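Local coordinates for protein endoglycosidase (Bacteroides thetaiotaomicron, PDB 6Q64) that probably hydrolyses glycosidic bonds as a family 18 endoglycosidase, taking part in the breakdown of complex N-glycans by a gut Bacteroides, at residues 243-246 / 250-253; 275-280 / 319-324. The protein carries 1 engineered substitution. All coordinates share one frame; numbering follows the deposited sequence.

Contact 1: residues 243-246 / 250-253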
loop_
_atom_site.group_PDB
_atom_site.type_symbol
_atom_site.label_atom_id
_atom_site.label_comp_id
_atom_site.label_asym_id
_atom_site.label_seq_id
_atom_site.Cartn_x
_atom_site.Cartn_y
_atom_site.Cartn_z
ATOM N N GLU A 243 -16.985 10.059 6.822
ATOM C CA GLU A 243 -17.472 8.835 7.503
ATOM C C GLU A 243 -16.868 7.621 6.818
ATOM O O GLU A 243 -16.466 6.693 7.530
ATOM C CB GLU A 243 -18.998 8.724 7.480
ATOM C CG GLU A 243 -19.668 9.502 8.587
ATOM C CD GLU A 243 -19.014 9.305 9.941
ATOM O OE1 GLU A 243 -18.982 8.116 10.390
ATOM O OE2 GLU A 243 -18.505 10.329 10.513
ATOM N N THR A 244 -16.882 7.619 5.490
ATOM C CA THR A 244 -16.424 6.475 4.662
ATOM C C THR A 244 -14.903 6.330 4.879
ATOM O O THR A 244 -14.407 5.201 5.022
ATOM C CB THR A 244 -16.880 6.651 3.204
ATOM O OG1 THR A 244 -18.272 6.961 3.101
ATOM C CG2 THR A 244 -16.652 5.406 2.389
ATOM N N SER A 245 -14.189 7.440 5.008
ATOM C CA SER A 245 -12.745 7.451 5.319
ATOM C C SER A 245 -12.451 6.602 6.575
ATOM O O SER A 245 -11.353 6.049 6.675
ATOM C CB SER A 245 -12.221 8.869 5.428
ATOM O OG SER A 245 -12.227 9.319 6.773
ATOM N N LYS A 246 -13.363 6.498 7.532
ATOM C CA LYS A 246 -13.091 5.695 8.752
ATOM C C LYS A 246 -13.000 4.212 8.385
ATOM O O LYS A 246 -12.475 3.449 9.178
ATOM C CB LYS A 246 -14.154 5.939 9.822
ATOM C CG LYS A 246 -14.127 7.352 10.384
ATOM C CD LYS A 246 -15.204 7.648 11.411
ATOM C CE LYS A 246 -15.037 9.010 12.055
ATOM N NZ LYS A 246 -16.342 9.676 12.208
ATOM N N HIS A 250 -5.592 3.510 5.186
ATOM C CA HIS A 250 -4.572 4.495 4.714
ATOM C C HIS A 250 -5.012 5.161 3.418
ATOM O O HIS A 250 -5.659 4.503 2.579
ATOM C CB HIS A 250 -3.197 3.878 4.409
ATOM C CG HIS A 250 -2.437 3.490 5.622
ATOM N ND1 HIS A 250 -2.484 2.218 6.119
ATOM C CD2 HIS A 250 -1.672 4.204 6.471
ATOM C CE1 HIS A 250 -1.767 2.150 7.233
ATOM N NE2 HIS A 250 -1.269 3.359 7.476
ATOM N N TYR A 251 -4.613 6.417 3.277
ATOM C CA TYR A 251 -4.834 7.262 2.086
ATOM C C TYR A 251 -3.484 7.336 1.384
ATOM O O TYR A 251 -2.545 7.900 1.976
ATOM C CB TYR A 251 -5.382 8.626 2.520
ATOM C CG TYR A 251 -6.388 8.591 3.652
ATOM C CD1 TYR A 251 -7.445 7.707 3.644
ATOM C CD2 TYR A 251 -6.287 9.426 4.740
ATOM C CE1 TYR A 251 -8.344 7.634 4.694
ATOM C CE2 TYR A 251 -7.178 9.367 5.797
ATOM C CZ TYR A 251 -8.226 8.480 5.772
ATOM O OH TYR A 251 -9.135 8.414 6.786
ATOM N N ILE A 252 -3.355 6.740 0.204
ATOM C CA ILE A 252 -2.014 6.568 -0.430
ATOM C C ILE A 252 -1.978 7.418 -1.679
ATOM O O ILE A 252 -2.827 7.198 -2.586
ATOM C CB ILE A 252 -1.694 5.094 -0.755
ATOM C CG1 ILE A 252 -1.975 4.179 0.440
ATOM C CG2 ILE A 252 -0.269 4.969 -1.246
ATOM C CD1 ILE A 252 -1.532 2.756 0.228
ATOM N N TYR A 253 -1.042 8.344 -1.721
ATOM C CA TYR A 253 -0.942 9.293 -2.846
ATOM C C TYR A 253 0.334 8.994 -3.630
ATOM O O TYR A 253 1.376 8.688 -3.060
ATOM C CB TYR A 253 -1.002 10.747 -2.369
ATOM C CG TYR A 253 -2.226 11.150 -1.575
ATOM C CD1 TYR A 253 -2.342 10.837 -0.241
ATOM C CD2 TYR A 253 -3.237 11.904 -2.128
ATOM C CE1 TYR A 253 -3.437 11.238 0.502
ATOM C CE2 TYR A 253 -4.349 12.290 -1.407
ATOM C CZ TYR A 253 -4.447 11.972 -0.078
ATOM O OH TYR A 253 -5.494 12.389 0.693
#

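Contact 2: residues 275-280 / 319-324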
loop_
_atom_site.group_PDB
_atom_site.type_symbol
_atom_site.label_atom_id
_atom_site.label_comp_id
_atom_site.label_asym_id
_atom_site.label_seq_id
_atom_site.Cartn_x
_atom_site.Cartn_y
_atom_site.Cartn_z
ATOM N N ASP A 275 -8.402 11.727 10.392
ATOM C CA ASP A 275 -7.025 11.467 10.860
ATOM C C ASP A 275 -6.049 11.444 9.685
ATOM O O ASP A 275 -5.190 10.569 9.630
ATOM C CB ASP A 275 -7.006 10.135 11.591
ATOM C CG ASP A 275 -5.729 9.904 12.367
ATOM O OD1 ASP A 275 -4.974 10.911 12.645
ATOM O OD2 ASP A 275 -5.501 8.727 12.675
ATOM N N TRP A 276 -6.145 12.404 8.790
ATOM C CA TRP A 276 -5.451 12.314 7.496
ATOM C C TRP A 276 -3.917 12.299 7.604
ATOM O O TRP A 276 -3.299 11.594 6.821
ATOM C CB TRP A 276 -5.971 13.419 6.612
ATOM C CG TRP A 276 -5.609 14.786 7.056
ATOM C CD1 TRP A 276 -6.335 15.614 7.853
ATOM C CD2 TRP A 276 -4.459 15.520 6.645
ATOM N NE1 TRP A 276 -5.701 16.813 7.981
ATOM C CE2 TRP A 276 -4.548 16.788 7.264
ATOM C CE3 TRP A 276 -3.346 15.209 5.863
ATOM C CZ2 TRP A 276 -3.579 17.767 7.091
ATOM C CZ3 TRP A 276 -2.390 16.179 5.671
ATOM C CH2 TRP A 276 -2.504 17.436 6.284
ATOM N N GLU A 277 -3.314 13.047 8.509
ATOM C CA GLU A 277 -1.840 13.091 8.688
ATOM C C GLU A 277 -1.298 11.704 8.986
ATOM O O GLU A 277 -0.398 11.278 8.256
ATOM C CB GLU A 277 -1.404 13.962 9.851
ATOM C CG GLU A 277 -1.724 15.427 9.622
ATOM C CD GLU A 277 -2.845 15.977 10.486
ATOM O OE1 GLU A 277 -3.884 15.300 10.573
ATOM O OE2 GLU A 277 -2.655 17.079 11.054
ATOM N N ARG A 278 -1.815 11.025 10.002
ATOM C CA ARG A 278 -1.226 9.733 10.458
ATOM C C ARG A 278 -1.643 8.574 9.540
ATOM O O ARG A 278 -0.964 7.538 9.550
ATOM C CB ARG A 278 -1.525 9.517 11.940
ATOM C CG ARG A 278 -0.730 10.468 12.837
ATOM C CD ARG A 278 0.792 10.359 12.721
ATOM N NE ARG A 278 1.120 8.947 12.907
ATOM C CZ ARG A 278 2.042 8.255 12.252
ATOM N NH1 ARG A 278 2.192 6.971 12.521
ATOM N NH2 ARG A 278 2.811 8.814 11.337
ATOM N N LYS A 279 -2.665 8.727 8.710
ATOM C CA LYS A 279 -3.072 7.628 7.809
ATOM C C LYS A 279 -2.626 7.903 6.365
ATOM O O LYS A 279 -2.914 7.076 5.469
ATOM C CB LYS A 279 -4.581 7.445 7.862
ATOM C CG LYS A 279 -5.140 7.113 9.228
ATOM C CD LYS A 279 -6.664 7.194 9.267
ATOM C CE LYS A 279 -7.369 6.330 8.254
ATOM N NZ LYS A 279 -8.824 6.311 8.526
ATOM N N THR A 280 -1.985 9.032 6.106
ATOM C CA THR A 280 -1.588 9.359 4.723
ATOM C C THR A 280 -0.199 8.761 4.450
ATOM O O THR A 280 0.724 8.870 5.296
ATOM C CB THR A 280 -1.684 10.860 4.461
ATOM O OG1 THR A 280 -3.052 11.264 4.551
ATOM C CG2 THR A 280 -1.163 11.186 3.086
ATOM N N LEU A 319 8.337 14.456 6.844
ATOM C CA LEU A 319 7.360 15.535 6.537
ATOM C C LEU A 319 6.533 15.827 7.778
ATOM O O LEU A 319 5.704 14.963 8.129
ATOM C CB LEU A 319 6.439 15.076 5.420
ATOM C CG LEU A 319 5.509 16.144 4.878
ATOM C CD1 LEU A 319 6.282 17.209 4.154
ATOM C CD2 LEU A 319 4.502 15.549 3.923
ATOM N N ASP A 320 6.831 16.947 8.444
ATOM C CA ASP A 320 6.052 17.529 9.564
ATOM C C ASP A 320 4.938 18.323 8.915
ATOM O O ASP A 320 5.258 19.233 8.193
ATOM C CB ASP A 320 6.967 18.373 10.450
ATOM C CG ASP A 320 7.919 17.493 11.252
ATOM O OD1 ASP A 320 7.562 16.278 11.430
ATOM O OD2 ASP A 320 8.956 18.039 11.769
ATOM N N LEU A 321 3.690 17.911 9.071
ATOM C CA LEU A 321 2.501 18.654 8.536
ATOM C C LEU A 321 2.174 19.897 9.348
ATOM O O LEU A 321 2.739 20.128 10.404
ATOM C CB LEU A 321 1.362 17.652 8.496
ATOM C CG LEU A 321 1.658 16.629 7.417
ATOM C CD1 LEU A 321 1.490 15.206 7.891
ATOM C CD2 LEU A 321 0.833 16.931 6.197
ATOM N N PRO A 322 1.304 20.810 8.867
ATOM C CA PRO A 322 1.157 22.128 9.513
ATOM C C PRO A 322 0.651 21.966 10.958
ATOM O O PRO A 322 1.069 22.698 11.803
ATOM C CB PRO A 322 0.194 22.865 8.609
ATOM C CG PRO A 322 0.273 22.094 7.292
ATOM C CD PRO A 322 0.405 20.654 7.715
ATOM N N SER A 323 -0.145 20.924 11.197
ATOM C CA SER A 323 -0.589 20.533 12.560
ATOM C C SER A 323 0.594 20.200 13.458
ATOM O O SER A 323 0.394 20.208 14.628
ATOM C CB SER A 323 -1.520 19.381 12.510
ATOM O OG SER A 323 -0.820 18.173 12.348
ATOM N N GLY A 324 1.748 19.833 12.907
ATOM C CA GLY A 324 2.935 19.389 13.659
ATOM C C GLY A 324 3.087 17.869 13.624
ATOM O O GLY A 324 4.086 17.343 14.092
#

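Contact 1: residues 243-246 / 250-253
Tyr251 reaches back along the chain to Ser245, and only its outer end makes the contact. Starting at CB, the side chain leaves strand 251-254 with CG anti to the carbonyl carbon and beside the backbone N (chi1 -39°), which carries the phenol out to the last turn of the short helix 242-245. On its way the side chain touches Thr280 of the next strand and Pro237 and Leu273 from loops. Farther out, Tyr251 CE1 lies 3.9 Å from Ser245 O, which sits at the ring edge and in the ring plane rather than over a face. Tyr251 CZ comes next, 4.0 Å from Ser245 CB. At the tip, Tyr251 OH is 3.4 Å from Ser245 CB and 3.2 Å from both Ser245 OG and Ser245 O.

Strand 230-235, helix 242-245 and strand 251-254 form one beta-alpha-beta unit of the TIM barrel, and the tyrosine spans the turn from the helix into the second strand. This is the N-terminal end of the strand, whereas TIM-barrel enzymes carry their active sites at the C-terminal ends.

Both hydroxyls are buried, and both have partners beyond the pair. Tyr251 OH is hydrogen-bonded to Lys279 NZ and to the carbonyl of Asp274; Ser245 OG is bonded to the carbonyl of Thr242 and the amide N of Asp274. Lys279 NZ also bonds to Ser245 O, putting an ammonium group beside the phenol, where it would probably polarise the O-H.

On the exposed side of the helix turn, Lys246 NZ makes a salt bridge to Glu243 OE2 at 2.8 Å, meeting the syn side of the carboxylate 24° out of its plane.

Contact 2: residues 275-280 / 319-324
Ser323 OG is gripped twice: it donates to Glu277 OE2 across the contact, at a very short 2.5 Å, and it is also hydrogen-bonded to the amide N of Lys325. A chi1 of 80° puts OG between the backbone N and the carbonyl carbon, on the side where Glu277 OE2 lies. Ser323 belongs to a type I beta turn from Leu321 to Gly324, closed by Gly324 N to Leu321 O at 2.7 Å, so the carboxylate of Glu277 is held against a compact loop.

Glu277 bends at chi2 (109°), and its aliphatic part does separate work. Glu277 CG stands 3.7 Å above the plane of the Trp276 ring, over its centre, while Leu321 CD1 packs at 3.7 Å from that CG and equally near Glu277 CB. The other methyl of the leucine, Leu321 CD2, approaches the far end of the indole obliquely, 3.4 Å from Trp276 CZ3. Leu321 thus straddles the two side chains, one branch on each, and it also touches Ile268 of helix 261-268.

The contact joins the short helix 276-279, which leads into strand 280-285, to the loop before strand 329-333, its neighbour in the TIM barrel. An alanine in place of Glu277 would probably leave Ser323 OG without its carboxylate acceptor and open a gap between the indole face and Leu321 CD1.

The exact length of the serine bond is doubtful, but one buried side chain plainly serves two chemistries: its carboxylate takes the exposed serine hydroxyl, and its CH2 groups fill in between indole and leucine.

How the contacts relate
Both contacts lie at the N-terminal ends of barrel strands, their centres about 13 Å apart. Contact 1 is wholly buried, about 12 Å from the chain centre, and joins the helix and second strand of one beta-alpha-beta unit; contact 2, at about 17 Å, is only partly buried and ties in a loop from farther along the sequence. Residues 275-280 serve both places: Lys279 O, ending helix 276-279 just before strand 280-285, is 2.9 Å from Tyr251 N, a probable hydrogen bond, and Thr280 CG2 packs 3.4 Å from Tyr253 CE1. Hydroxyls, carbonyls and a lysine ammonium group set the chemistry inside, whereas nearer the surface a carboxylate pairs with a serine beside aliphatic and indole packing.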